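Local atomic coordinates of sterol regulatory element-binding protein cleavage-activating protein (Schizosaccharomyces pombe, PDB entry 4YHC), a protein that escorts the transcription factor precursor Sre1 so that it is processed when sterol or oxygen is scarce, this chain being the WD40 domain. Residues I36-N41 against P440-S445; T96-N101 against M108-Y113; K211-N216 against D245-K250; P261-N266 against F289-A294; M367-S372 against E406-E411. The protein carries 9 engineered substitutions. All blocks are in the same frame, centred on the assembly; numbering follows the deposited sequence.

Contact 1 (I36-N41 against P440-S445)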
# COMPACT_ATOMS: atom_id res chain seq x y z
N ILE A 36 6.40 0.69 8.38
CA ILE A 36 6.05 2.00 7.86
C ILE A 36 4.64 1.98 7.24
O ILE A 36 4.14 0.92 6.83
CB ILE A 36 7.08 2.48 6.85
CG1 ILE A 36 7.26 1.47 5.69
CG2 ILE A 36 8.41 2.80 7.55
CD1 ILE A 36 8.07 2.02 4.57
N ALA A 37 4.00 3.15 7.18
CA ALA A 37 2.68 3.23 6.63
C ALA A 37 2.43 4.61 6.05
O ALA A 37 3.10 5.56 6.39
CB ALA A 37 1.64 2.90 7.72
N VAL A 38 1.46 4.71 5.16
CA VAL A 38 1.12 5.97 4.57
C VAL A 38 -0.37 6.08 4.42
O VAL A 38 -1.07 5.10 4.20
CB VAL A 38 1.86 6.15 3.23
CG1 VAL A 38 1.26 5.27 2.19
CG2 VAL A 38 1.81 7.59 2.79
N SER A 39 -0.90 7.29 4.54
CA SER A 39 -2.33 7.44 4.42
C SER A 39 -2.76 7.23 3.00
O SER A 39 -2.00 7.46 2.03
CB SER A 39 -2.81 8.83 4.95
OG SER A 39 -2.18 9.94 4.36
N GLU A 40 -4.02 6.89 2.87
CA GLU A 40 -4.63 6.63 1.56
C GLU A 40 -4.54 7.78 0.60
O GLU A 40 -4.52 7.54 -0.56
CB GLU A 40 -6.11 6.33 1.71
CG GLU A 40 -6.55 5.16 0.85
CD GLU A 40 -6.56 3.88 1.67
OE1 GLU A 40 -5.77 2.97 1.31
OE2 GLU A 40 -7.34 3.82 2.68
N ASN A 41 -4.54 9.01 1.09
CA ASN A 41 -4.41 10.20 0.27
C ASN A 41 -2.97 10.57 0.09
O ASN A 41 -2.69 11.54 -0.55
CB ASN A 41 -5.23 11.41 0.84
CG ASN A 41 -4.68 11.96 2.15
OD1 ASN A 41 -3.86 11.32 2.82
ND2 ASN A 41 -5.18 13.14 2.57
N PRO A 440 11.95 -2.45 5.25
CA PRO A 440 10.93 -2.64 4.29
C PRO A 440 10.72 -1.36 3.43
O PRO A 440 11.45 -0.37 3.56
CB PRO A 440 9.72 -3.03 5.18
CG PRO A 440 9.89 -2.12 6.36
CD PRO A 440 11.39 -2.26 6.61
N SER A 441 9.75 -1.39 2.53
CA SER A 441 9.62 -0.27 1.62
C SER A 441 8.20 -0.07 1.23
O SER A 441 7.43 -0.99 1.34
CB SER A 441 10.57 -0.45 0.42
OG SER A 441 10.22 -1.62 -0.28
N LEU A 442 7.83 1.16 0.89
CA LEU A 442 6.43 1.50 0.58
C LEU A 442 6.33 2.66 -0.43
O LEU A 442 7.12 3.63 -0.37
CB LEU A 442 5.77 1.87 1.89
CG LEU A 442 4.28 1.87 2.00
CD1 LEU A 442 3.68 0.49 1.85
CD2 LEU A 442 3.94 2.48 3.35
N ALA A 443 5.39 2.57 -1.34
CA ALA A 443 5.14 3.66 -2.25
C ALA A 443 4.57 4.83 -1.47
O ALA A 443 3.70 4.62 -0.61
CB ALA A 443 4.15 3.25 -3.34
N VAL A 444 5.00 6.04 -1.84
CA VAL A 444 4.50 7.23 -1.25
C VAL A 444 3.79 8.18 -2.20
O VAL A 444 3.20 9.15 -1.78
CB VAL A 444 5.71 7.75 -0.45
CG1 VAL A 444 6.49 8.90 -1.04
CG2 VAL A 444 5.49 7.64 1.00
N SER A 445 3.83 7.88 -3.49
CA SER A 445 3.12 8.59 -4.49
C SER A 445 3.33 7.81 -5.81
O SER A 445 4.06 6.81 -5.83
CB SER A 445 3.66 10.04 -4.66
OG SER A 445 4.83 10.17 -5.50
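Two neighbouring blades of the WD40 propeller meet here through their innermost strands, Ile36, Ala37 and Val38 lying against Leu442, Ala443 and Val444. The strands run nearly parallel, 15° apart, but their axes stay 7.4 Å from each other, so no hydrogen bond crosses and branched aliphatic side chains bridge the space. Ile36 and Leu442 interdigitate, each reaching past the other toward the opposing backbone. The CG1 branch of Ile36 is wedged between its own N and C (chi1 56°) and extends from there, which carries CD1 to 3.5 Å from Leu442 CB. Leu442 answers with CD2, which rests 3.6 Å from Ala37 CA. Val38 divides its two methyls: CG1 lies 4.0 Å from Leu442 CD2, while CG2 meets Val444 CG2 at 4.1 Å, the two valines set crosswise. The small Ala37 turns away and fits against Leu82 of the next blade. Ser441 also turns away, giving its hydroxyl to a hydrogen bond with Glu354. Greasy, bond-free packing of strand 33-38 on strand 441-445 beside the central axis is typical of adjoining blades in a beta-propeller, here where the predicted first WD repeat meets the blade that pairs the near-N-terminal strand 20-24 with the C-terminal strands.

Contact 2 (T96-N101 against M108-Y113)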
# COMPACT_ATOMS: atom_id res chain seq x y z
N THR A 96 -5.41 -1.91 24.61
CA THR A 96 -5.94 -0.53 24.49
C THR A 96 -5.77 0.05 23.10
O THR A 96 -4.73 -0.17 22.44
CB THR A 96 -5.20 0.34 25.51
OG1 THR A 96 -5.07 -0.38 26.74
CG2 THR A 96 -5.89 1.65 25.76
N LEU A 97 -6.78 0.79 22.66
CA LEU A 97 -6.65 1.58 21.47
C LEU A 97 -6.62 3.06 21.80
O LEU A 97 -7.29 3.55 22.75
CB LEU A 97 -7.73 1.22 20.45
CG LEU A 97 -9.13 1.76 20.61
CD1 LEU A 97 -9.38 3.09 19.93
CD2 LEU A 97 -10.10 0.73 20.04
N PHE A 98 -5.79 3.76 21.04
CA PHE A 98 -5.56 5.15 21.22
C PHE A 98 -5.76 5.85 19.90
O PHE A 98 -5.17 5.47 18.91
CB PHE A 98 -4.11 5.34 21.65
CG PHE A 98 -3.65 4.53 22.84
CD1 PHE A 98 -3.09 3.29 22.69
CD2 PHE A 98 -3.61 5.09 24.12
CE1 PHE A 98 -2.58 2.56 23.75
CE2 PHE A 98 -3.07 4.38 25.20
CZ PHE A 98 -2.58 3.10 25.02
N ILE A 99 -6.53 6.92 19.88
CA ILE A 99 -6.82 7.68 18.66
C ILE A 99 -6.22 9.06 18.83
O ILE A 99 -6.68 9.83 19.73
CB ILE A 99 -8.32 7.88 18.41
CG1 ILE A 99 -9.07 6.55 18.35
CG2 ILE A 99 -8.55 8.75 17.18
CD1 ILE A 99 -8.58 5.57 17.32
N LEU A 100 -5.22 9.36 18.00
CA LEU A 100 -4.56 10.64 18.01
C LEU A 100 -4.84 11.51 16.82
O LEU A 100 -4.86 11.06 15.66
CB LEU A 100 -3.06 10.49 18.11
CG LEU A 100 -2.53 9.85 19.39
CD1 LEU A 100 -1.66 8.70 18.95
CD2 LEU A 100 -1.75 10.80 20.31
N ASN A 101 -4.98 12.77 17.12
CA ASN A 101 -5.12 13.77 16.11
C ASN A 101 -3.71 14.13 15.73
O ASN A 101 -2.90 14.51 16.60
CB ASN A 101 -5.87 14.95 16.71
CG ASN A 101 -6.21 16.01 15.69
OD1 ASN A 101 -5.45 16.29 14.77
ND2 ASN A 101 -7.38 16.57 15.84
N MET A 108 -7.24 11.91 21.44
CA MET A 108 -8.65 12.20 21.33
C MET A 108 -9.41 11.17 22.15
O MET A 108 -10.48 11.44 22.69
CB MET A 108 -9.17 12.07 19.89
CG MET A 108 -8.40 12.78 18.82
SD MET A 108 -8.55 14.55 19.06
CE MET A 108 -10.19 14.81 18.42
N LEU A 109 -8.88 9.97 22.21
CA LEU A 109 -9.67 8.89 22.80
C LEU A 109 -8.76 7.74 23.14
O LEU A 109 -7.73 7.48 22.47
CB LEU A 109 -10.79 8.48 21.84
CG LEU A 109 -11.67 7.28 22.16
CD1 LEU A 109 -13.02 7.44 21.51
CD2 LEU A 109 -11.06 5.98 21.67
N GLN A 110 -9.13 7.07 24.22
CA GLN A 110 -8.50 5.85 24.66
C GLN A 110 -9.60 4.88 25.04
O GLN A 110 -10.53 5.28 25.72
CB GLN A 110 -7.60 6.14 25.82
CG GLN A 110 -6.94 4.93 26.43
CD GLN A 110 -6.04 5.33 27.58
OE1 GLN A 110 -5.56 6.44 27.61
NE2 GLN A 110 -5.77 4.42 28.50
N HIS A 111 -9.48 3.61 24.65
CA HIS A 111 -10.57 2.64 24.79
C HIS A 111 -10.01 1.25 24.93
O HIS A 111 -9.16 0.84 24.12
CB HIS A 111 -11.48 2.65 23.56
CG HIS A 111 -12.73 1.85 23.74
ND1 HIS A 111 -13.86 2.37 24.33
CD2 HIS A 111 -13.03 0.58 23.38
CE1 HIS A 111 -14.81 1.45 24.34
NE2 HIS A 111 -14.33 0.35 23.78
N SER A 112 -10.49 0.49 25.94
CA SER A 112 -9.91 -0.82 26.16
C SER A 112 -10.66 -1.91 25.38
O SER A 112 -11.83 -1.76 25.12
CB SER A 112 -9.79 -1.09 27.64
OG SER A 112 -8.87 -0.13 28.14
N TYR A 113 -9.96 -2.95 24.93
CA TYR A 113 -10.53 -3.80 23.88
C TYR A 113 -9.98 -5.19 24.09
O TYR A 113 -8.85 -5.35 24.57
CB TYR A 113 -10.25 -3.23 22.45
CG TYR A 113 -8.88 -3.58 21.91
CD1 TYR A 113 -7.75 -2.83 22.24
CD2 TYR A 113 -8.72 -4.68 21.10
CE1 TYR A 113 -6.51 -3.20 21.83
CE2 TYR A 113 -7.49 -5.03 20.67
CZ TYR A 113 -6.39 -4.31 21.05
OH TYR A 113 -5.14 -4.73 20.58
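The amide of Gln110 comes up obliquely to the Phe98 ring, its CD 3.9 Å from Phe98 CE2 and its plane turned 47° from the ring, while the methyl CG2 of Thr96 lies over one face of that ring, 3.7 Å above the plane and shifted toward the rim. The Tyr113 ring approaches the backbone obliquely, with CE1 3.3 Å from Thr96 N; its hydroxyl bonds to Ser93 O. On the opposite face of the sheet Leu109 CD2 nestles between Leu97 CD1 at 3.8 Å and Ile99 CG1 at 3.9 Å, branched aliphatics suited to packing against Ile163 of the next blade. A chi1 of 79° stands the Leu97 side chain up alongside that of His111. Shortening Leu97 to an alanine would probably open a gap beside Leu109 CD2 and leave Ile163 less well covered. Backbone bonds pair Leu97 with His111 in both directions. Farther along, Ile99 O accepts from Met108 N at 2.8 Å and, weakly, from Leu109 N at 3.3 Å, while the bent Met108 chain brings SD 3.6 Å from Asn101 CB. Met108 and Leu109 both face Ile99, a classic beta bulge in the outer antiparallel hairpin of a propeller blade.

Contact 3 (K211-N216 against D245-K250)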
# COMPACT_ATOMS: atom_id res chain seq x y z
N LYS A 211 -20.42 -12.61 1.63
CA LYS A 211 -20.50 -13.48 0.51
C LYS A 211 -19.19 -14.18 0.37
O LYS A 211 -18.16 -13.65 0.76
CB LYS A 211 -20.79 -12.70 -0.74
CG LYS A 211 -22.26 -12.65 -1.06
CD LYS A 211 -22.50 -12.69 -2.56
CE LYS A 211 -22.40 -11.31 -3.17
NZ LYS A 211 -23.61 -10.49 -2.84
N ILE A 212 -19.22 -15.36 -0.22
CA ILE A 212 -18.00 -16.08 -0.52
C ILE A 212 -17.79 -15.93 -1.99
O ILE A 212 -18.69 -16.29 -2.76
CB ILE A 212 -18.07 -17.60 -0.28
CG1 ILE A 212 -18.70 -17.95 1.07
CG2 ILE A 212 -16.69 -18.23 -0.51
CD1 ILE A 212 -17.83 -17.76 2.27
N LEU A 213 -16.61 -15.48 -2.38
CA LEU A 213 -16.26 -15.29 -3.78
C LEU A 213 -15.86 -16.58 -4.46
O LEU A 213 -15.34 -17.45 -3.82
CB LEU A 213 -15.06 -14.37 -3.87
CG LEU A 213 -15.37 -12.92 -4.09
CD1 LEU A 213 -16.51 -12.43 -3.23
CD2 LEU A 213 -14.07 -12.15 -3.89
N SER A 214 -16.06 -16.67 -5.77
CA SER A 214 -15.58 -17.83 -6.56
C SER A 214 -14.36 -17.47 -7.40
O SER A 214 -14.43 -16.55 -8.23
CB SER A 214 -16.68 -18.32 -7.51
OG SER A 214 -17.95 -18.34 -6.89
N GLN A 215 -13.24 -18.18 -7.23
CA GLN A 215 -12.19 -18.16 -8.26
C GLN A 215 -12.62 -18.78 -9.61
O GLN A 215 -13.65 -19.43 -9.70
CB GLN A 215 -10.95 -18.88 -7.79
CG GLN A 215 -11.21 -20.35 -7.50
CD GLN A 215 -9.96 -21.14 -7.59
OE1 GLN A 215 -9.38 -21.56 -6.59
NE2 GLN A 215 -9.49 -21.32 -8.80
N ASN A 216 -11.77 -18.62 -10.61
CA ASN A 216 -11.95 -19.21 -11.92
C ASN A 216 -12.14 -20.74 -11.74
O ASN A 216 -11.32 -21.43 -11.14
CB ASN A 216 -10.75 -18.79 -12.83
CG ASN A 216 -10.91 -19.24 -14.26
OD1 ASN A 216 -11.35 -20.36 -14.53
ND2 ASN A 216 -10.48 -18.41 -15.20
N ASP A 245 -7.07 -13.89 -10.63
CA ASP A 245 -8.43 -13.56 -11.07
C ASP A 245 -8.85 -12.17 -10.59
O ASP A 245 -8.67 -11.83 -9.37
CB ASP A 245 -9.38 -14.60 -10.53
CG ASP A 245 -9.03 -15.99 -11.04
OD1 ASP A 245 -8.61 -16.14 -12.20
OD2 ASP A 245 -9.14 -16.93 -10.28
N MET A 246 -9.34 -11.37 -11.56
CA MET A 246 -9.69 -9.98 -11.36
C MET A 246 -11.23 -9.95 -11.33
O MET A 246 -11.86 -10.32 -12.30
CB MET A 246 -9.12 -9.09 -12.43
CG MET A 246 -9.50 -7.60 -12.18
SD MET A 246 -8.72 -6.49 -13.30
CE MET A 246 -9.96 -6.58 -14.60
N ILE A 247 -11.79 -9.63 -10.16
CA ILE A 247 -13.19 -9.81 -9.90
C ILE A 247 -13.89 -8.45 -9.63
O ILE A 247 -13.36 -7.61 -8.89
CB ILE A 247 -13.33 -10.68 -8.70
CG1 ILE A 247 -12.72 -12.07 -8.97
CG2 ILE A 247 -14.75 -10.75 -8.23
CD1 ILE A 247 -12.59 -12.92 -7.75
N ASP A 248 -15.01 -8.22 -10.30
CA ASP A 248 -15.89 -7.04 -10.07
C ASP A 248 -16.76 -7.30 -8.86
O ASP A 248 -17.64 -8.17 -8.85
CB ASP A 248 -16.74 -6.77 -11.30
CG ASP A 248 -17.85 -5.70 -11.05
OD1 ASP A 248 -17.85 -4.90 -10.04
OD2 ASP A 248 -18.74 -5.68 -11.96
N LEU A 249 -16.53 -6.56 -7.81
CA LEU A 249 -17.27 -6.85 -6.59
C LEU A 249 -18.68 -6.20 -6.60
O LEU A 249 -19.49 -6.48 -5.77
CB LEU A 249 -16.48 -6.28 -5.41
CG LEU A 249 -15.43 -6.99 -4.58
CD1 LEU A 249 -15.15 -8.42 -4.96
CD2 LEU A 249 -14.20 -6.16 -4.37
N LYS A 250 -18.90 -5.23 -7.49
CA LYS A 250 -20.20 -4.55 -7.52
C LYS A 250 -21.25 -5.48 -8.13
O LYS A 250 -22.24 -5.85 -7.48
CB LYS A 250 -20.10 -3.28 -8.31
CG LYS A 250 -21.42 -2.51 -8.46
CD LYS A 250 -21.21 -1.32 -9.39
CE LYS A 250 -22.47 -0.46 -9.46
NZ LYS A 250 -23.59 -1.26 -10.07
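Asp245, Leu213 and Ile247 carry this junction between two blades of the propeller, where the connection leaving strand 207-212, the outer edge of one blade, runs over strand 243-248 of the next. Asp245 provides the polar grip. Its OD2 accepts the backbone N-H of Asn216 at 3.1 Å in an almost straight bond, 175° at the hydrogen, and is met from above the carboxylate plane, 64° out of it. With CG anti to its own carbonyl carbon (chi1 -61°), the carboxylate is thrown toward the connection, where Asn216 CB lies 3.5 Å from OD1. A buried acid needs such partners: OD1 also forms a salt bridge with Arg240 and a hydrogen bond with Ser257, and the arginine would be expected to favour the ionised form. Asn216 ND2 reaches the same Ser257 hydroxyl, tying the acid and the asparagine to one second-shell residue.

Leu213 supplies the apolar half. Its CD2 methyl lies 4.0 Å from Leu249 CD1, the two leucines roughly perpendicular, and 4.2 Å from Ile247 CD1. Ile247, on the same side of its strand as Asp245, bears its long branch toward the connection, so that CD1 comes 4.1 Å from Ser214 O. Within the connection itself, Gln215 NE2 donates to the carbonyl of the next residue, Asn216 O, at 3.0 Å.

Contact 4 (P261-N266 against F289-A294)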
# COMPACT_ATOMS: atom_id res chain seq x y z
N PRO A 261 3.15 -17.11 -12.91
CA PRO A 261 3.76 -18.25 -12.21
C PRO A 261 3.32 -18.26 -10.78
O PRO A 261 2.57 -17.35 -10.33
CB PRO A 261 5.25 -17.99 -12.35
CG PRO A 261 5.38 -16.54 -12.50
CD PRO A 261 4.14 -16.03 -13.20
N PRO A 262 3.74 -19.30 -10.05
CA PRO A 262 3.33 -19.49 -8.72
C PRO A 262 3.79 -18.33 -7.86
O PRO A 262 4.92 -17.90 -8.00
CB PRO A 262 4.06 -20.77 -8.30
CG PRO A 262 4.32 -21.50 -9.58
CD PRO A 262 4.56 -20.46 -10.57
N ILE A 263 2.93 -17.89 -6.97
CA ILE A 263 3.13 -16.64 -6.20
C ILE A 263 3.29 -17.02 -4.76
O ILE A 263 2.58 -17.86 -4.23
CB ILE A 263 1.92 -15.70 -6.43
CG1 ILE A 263 2.04 -15.10 -7.81
CG2 ILE A 263 1.79 -14.58 -5.36
CD1 ILE A 263 0.75 -14.48 -8.28
N LYS A 264 4.27 -16.45 -4.11
CA LYS A 264 4.45 -16.66 -2.69
C LYS A 264 3.40 -16.02 -1.85
O LYS A 264 3.01 -14.89 -2.10
CB LYS A 264 5.82 -16.13 -2.31
CG LYS A 264 6.22 -16.53 -0.93
CD LYS A 264 7.72 -16.32 -0.78
CE LYS A 264 8.15 -16.44 0.67
NZ LYS A 264 7.47 -17.66 1.24
N VAL A 265 2.87 -16.75 -0.88
CA VAL A 265 1.81 -16.26 -0.08
C VAL A 265 2.10 -14.85 0.50
O VAL A 265 3.20 -14.50 0.88
CB VAL A 265 1.38 -17.28 1.01
CG1 VAL A 265 2.54 -17.44 2.01
CG2 VAL A 265 0.17 -16.71 1.72
N ASN A 266 1.11 -14.00 0.44
CA ASN A 266 1.20 -12.64 0.95
C ASN A 266 2.22 -11.74 0.36
O ASN A 266 2.75 -10.86 1.03
CB ASN A 266 1.42 -12.69 2.44
CG ASN A 266 0.17 -12.34 3.17
OD1 ASN A 266 -0.44 -11.27 2.93
ND2 ASN A 266 -0.23 -13.21 4.06
N PHE A 289 1.78 -5.65 -11.67
CA PHE A 289 1.74 -6.59 -10.53
C PHE A 289 3.16 -6.70 -9.98
O PHE A 289 4.12 -6.68 -10.77
CB PHE A 289 1.34 -8.02 -10.91
CG PHE A 289 0.01 -8.17 -11.52
CD1 PHE A 289 -1.08 -7.40 -11.09
CD2 PHE A 289 -0.22 -9.10 -12.49
CE1 PHE A 289 -2.34 -7.55 -11.65
CE2 PHE A 289 -1.48 -9.25 -13.04
CZ PHE A 289 -2.55 -8.43 -12.65
N CYS A 290 3.26 -6.86 -8.67
CA CYS A 290 4.50 -7.15 -7.98
C CYS A 290 4.25 -8.36 -7.14
O CYS A 290 3.26 -8.44 -6.45
CB CYS A 290 4.92 -5.99 -7.06
SG CYS A 290 6.46 -6.31 -6.15
N PHE A 291 5.18 -9.29 -7.17
CA PHE A 291 5.11 -10.52 -6.32
C PHE A 291 6.48 -11.19 -6.16
O PHE A 291 7.44 -10.82 -6.85
CB PHE A 291 4.04 -11.48 -6.85
CG PHE A 291 4.35 -12.01 -8.20
CD1 PHE A 291 3.94 -11.37 -9.35
CD2 PHE A 291 5.11 -13.17 -8.32
CE1 PHE A 291 4.22 -11.91 -10.59
CE2 PHE A 291 5.42 -13.70 -9.54
CZ PHE A 291 4.99 -13.07 -10.69
N THR A 292 6.56 -12.09 -5.19
CA THR A 292 7.69 -12.99 -5.03
C THR A 292 7.34 -14.33 -5.58
O THR A 292 6.30 -14.91 -5.31
CB THR A 292 8.09 -13.10 -3.56
OG1 THR A 292 8.41 -11.78 -3.12
CG2 THR A 292 9.34 -14.02 -3.35
N HIS A 293 8.18 -14.75 -6.48
CA HIS A 293 8.00 -15.97 -7.23
C HIS A 293 8.18 -17.12 -6.21
O HIS A 293 9.21 -17.17 -5.48
CB HIS A 293 9.08 -15.98 -8.30
CG HIS A 293 8.84 -16.94 -9.41
ND1 HIS A 293 8.78 -18.32 -9.22
CD2 HIS A 293 8.60 -16.72 -10.71
CE1 HIS A 293 8.57 -18.89 -10.39
NE2 HIS A 293 8.46 -17.94 -11.31
N ALA A 294 7.19 -17.97 -6.09
CA ALA A 294 7.23 -19.08 -5.17
C ALA A 294 8.28 -20.15 -5.47
O ALA A 294 8.65 -20.89 -4.59
CB ALA A 294 5.85 -19.75 -5.10
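Ile263 runs across Phe291, laying CG1 over one face of the ring in a CH-pi contact, 4.0 Å from the centroid and 25° off the normal. The side chain of Pro261 also crosses that of Phe291, its CG 3.9 Å from Phe291 CZ, and crosses His293 as well, with CB 3.4 Å from His293 NE2. The chi1 of Phe291, 64°, turns the ring toward Ile263 and Pro261. A glycine in place of Phe291 would probably leave Ile263 CG1 and the Pro261 ring without the surface they rest on. Lys264 and Thr292 extend alongside each other, Lys264 CD 3.8 Å from Thr292 CG2, so the lysine's apolar stem packs, and its amine makes a long, weak ion pair with Glu297. Two backbone bonds lock the pieces: Lys264 N to Thr292 O at 2.8 Å, and Ala294 N to Pro262 O at 3.0 Å, the latter arriving from above the carbonyl plane. Proline suits the place of Pro262, where the carbonyl is the bonded group and no N-H is needed. The result is a single bridge around Ile263 and His293, by which the connection between two propeller blades is pinned to the end of a strand in the second.

Contact 5 (M367-S372 against E406-E411)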
# COMPACT_ATOMS: atom_id res chain seq x y z
N MET A 367 17.33 -0.10 -3.95
CA MET A 367 18.61 0.22 -3.36
C MET A 367 19.36 -1.08 -2.98
O MET A 367 18.75 -1.99 -2.41
CB MET A 367 18.42 1.04 -2.08
CG MET A 367 17.95 2.45 -2.30
SD MET A 367 18.12 3.51 -0.84
CE MET A 367 19.90 3.68 -0.70
N ARG A 368 20.65 -1.12 -3.22
CA ARG A 368 21.54 -2.24 -2.72
C ARG A 368 22.86 -1.70 -2.22
O ARG A 368 23.40 -0.74 -2.81
CB ARG A 368 21.88 -3.28 -3.77
CG ARG A 368 22.13 -2.75 -5.15
CD ARG A 368 22.34 -3.91 -6.11
NE ARG A 368 23.63 -4.50 -5.94
CZ ARG A 368 24.67 -4.26 -6.72
NH1 ARG A 368 24.59 -3.44 -7.78
NH2 ARG A 368 25.81 -4.85 -6.44
N ARG A 369 23.35 -2.27 -1.13
CA ARG A 369 24.67 -1.91 -0.64
C ARG A 369 25.67 -2.74 -1.46
O ARG A 369 25.66 -3.91 -1.32
CB ARG A 369 24.81 -2.14 0.88
CG ARG A 369 26.13 -1.54 1.43
CD ARG A 369 26.61 -2.07 2.75
NE ARG A 369 25.50 -2.36 3.59
CZ ARG A 369 25.01 -3.57 3.80
NH1 ARG A 369 25.59 -4.63 3.24
NH2 ARG A 369 23.94 -3.70 4.56
N LYS A 370 26.46 -2.12 -2.34
CA LYS A 370 27.55 -2.78 -3.09
C LYS A 370 28.75 -3.16 -2.23
O LYS A 370 29.30 -4.21 -2.42
CB LYS A 370 28.09 -1.89 -4.19
CG LYS A 370 27.14 -1.74 -5.35
CD LYS A 370 27.84 -1.11 -6.55
CE LYS A 370 27.75 0.38 -6.55
NZ LYS A 370 28.39 0.86 -7.78
N SER A 371 29.15 -2.30 -1.29
CA SER A 371 30.40 -2.52 -0.56
C SER A 371 30.52 -1.66 0.68
O SER A 371 29.85 -0.63 0.83
CB SER A 371 31.60 -2.21 -1.45
OG SER A 371 31.70 -0.79 -1.65
N SER A 372 31.40 -2.07 1.57
CA SER A 372 31.74 -1.25 2.70
C SER A 372 33.18 -1.45 3.12
O SER A 372 33.78 -2.49 2.83
CB SER A 372 30.81 -1.50 3.87
OG SER A 372 30.78 -2.87 4.20
N GLU A 406 32.49 3.25 9.07
CA GLU A 406 32.75 2.70 7.76
C GLU A 406 32.11 3.46 6.61
O GLU A 406 31.08 4.14 6.76
CB GLU A 406 32.35 1.21 7.70
CG GLU A 406 30.90 0.92 8.03
CD GLU A 406 30.57 -0.56 7.89
OE1 GLU A 406 30.27 -1.00 6.75
OE2 GLU A 406 30.62 -1.29 8.91
N THR A 407 32.74 3.28 5.46
CA THR A 407 32.37 3.89 4.23
C THR A 407 31.64 2.80 3.41
O THR A 407 32.11 1.67 3.34
CB THR A 407 33.63 4.41 3.51
OG1 THR A 407 34.13 5.55 4.22
CG2 THR A 407 33.34 4.79 2.12
N GLN A 408 30.49 3.15 2.84
CA GLN A 408 29.67 2.22 2.09
C GLN A 408 29.35 2.79 0.74
O GLN A 408 29.12 4.00 0.59
CB GLN A 408 28.35 1.96 2.83
CG GLN A 408 28.46 1.29 4.18
CD GLN A 408 27.20 1.40 5.03
OE1 GLN A 408 26.23 2.08 4.68
NE2 GLN A 408 27.25 0.80 6.20
N VAL A 409 29.31 1.95 -0.27
CA VAL A 409 28.89 2.37 -1.56
C VAL A 409 27.53 1.71 -1.77
O VAL A 409 27.44 0.46 -1.61
CB VAL A 409 29.81 1.90 -2.68
CG1 VAL A 409 29.28 2.41 -3.98
CG2 VAL A 409 31.23 2.47 -2.49
N TRP A 410 26.53 2.51 -2.12
CA TRP A 410 25.16 2.00 -2.47
C TRP A 410 24.85 2.26 -3.91
O TRP A 410 25.44 3.20 -4.56
CB TRP A 410 24.14 2.68 -1.59
CG TRP A 410 24.26 2.38 -0.15
CD1 TRP A 410 25.17 2.87 0.72
CD2 TRP A 410 23.40 1.50 0.62
NE1 TRP A 410 24.97 2.32 1.99
CE2 TRP A 410 23.85 1.54 1.95
CE3 TRP A 410 22.27 0.74 0.30
CZ2 TRP A 410 23.26 0.78 2.95
CZ3 TRP A 410 21.63 0.01 1.33
CH2 TRP A 410 22.16 0.02 2.64
N GLU A 411 24.01 1.41 -4.50
CA GLU A 411 23.49 1.68 -5.80
C GLU A 411 21.98 1.99 -5.57
O GLU A 411 21.28 1.24 -4.87
CB GLU A 411 23.69 0.53 -6.77
CG GLU A 411 23.03 0.81 -8.12
CD GLU A 411 22.73 -0.42 -8.95
OE1 GLU A 411 22.70 -1.55 -8.41
OE2 GLU A 411 22.48 -0.24 -10.17
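Arg368 and Glu411 form a salt bridge, NH1 to OE1 at 2.7 Å. The oxygen lies at the edge of the guanidinium, near its plane, but the nitrogen comes in from above the carboxylate, the two planes standing 87° apart. Backbone bonds join the same residues in both directions, so charge and main chain reinforce one pairing. Arg368 also has a long, weak ion pair with Glu350.

Further along, Val409 O accepts from two successive amides, Ser371 N at 3.3 Å and, weakly, Lys370 N at 2.9 Å, while Val409 N returns a bond to Ser371 O. On the face bearing Trp410, the indole NE1 donates to Gln408 OE1 at 3.0 Å, the oxygen lying in the ring plane though the donor is tilted out of the carbonyl plane. Ser432 bonds to that same oxygen, and Gln408 NE2 to Ile434 O, which should hold the amide's orientation and so steady the indole.

The aliphatic stem of Arg369 lies over the indole. Its CB is 3.6 Å from the centroid of the six-membered ring and only 2° off the normal, a CH-pi contact. CG, anti to the backbone N (chi1 -171°), continues over the ring, and the guanidinium then turns off steeply to a salt bridge between NH2 and Asp437; a long arginine can thus pack its stem on an aromatic and keep its charge paired. Met367 CE touches the indole at CE3, 3.9 Å away, and Lys370 CE packs 3.6 Å from Val409 CG1. Lys370 and Ser371 opposite Val409 make a classic beta bulge, set in an antiparallel strand pair of a propeller blade.

How the contacts relate
Contact 1 lies nearest the middle, about 6 Å from the centre of the chain to its own centre, and closes the long loop within which the other four are nested. It is purely apolar and, like contacts 3 and 4, joins different blades; those two involve blade connections farther out and add hydrogen bonds, to a buried carboxylate in contact 3 and between backbones in contact 4. Contacts 2 and 5 instead hold strands within single sheets, farther toward the periphery, with centres about 42 Å apart. Both combine antiparallel backbone bonds with a classic bulge, but contact 2 turns aliphatic side chains toward the next blade, whereas contact 5 adds charged pairs and an indole packed under the stem of an arginine.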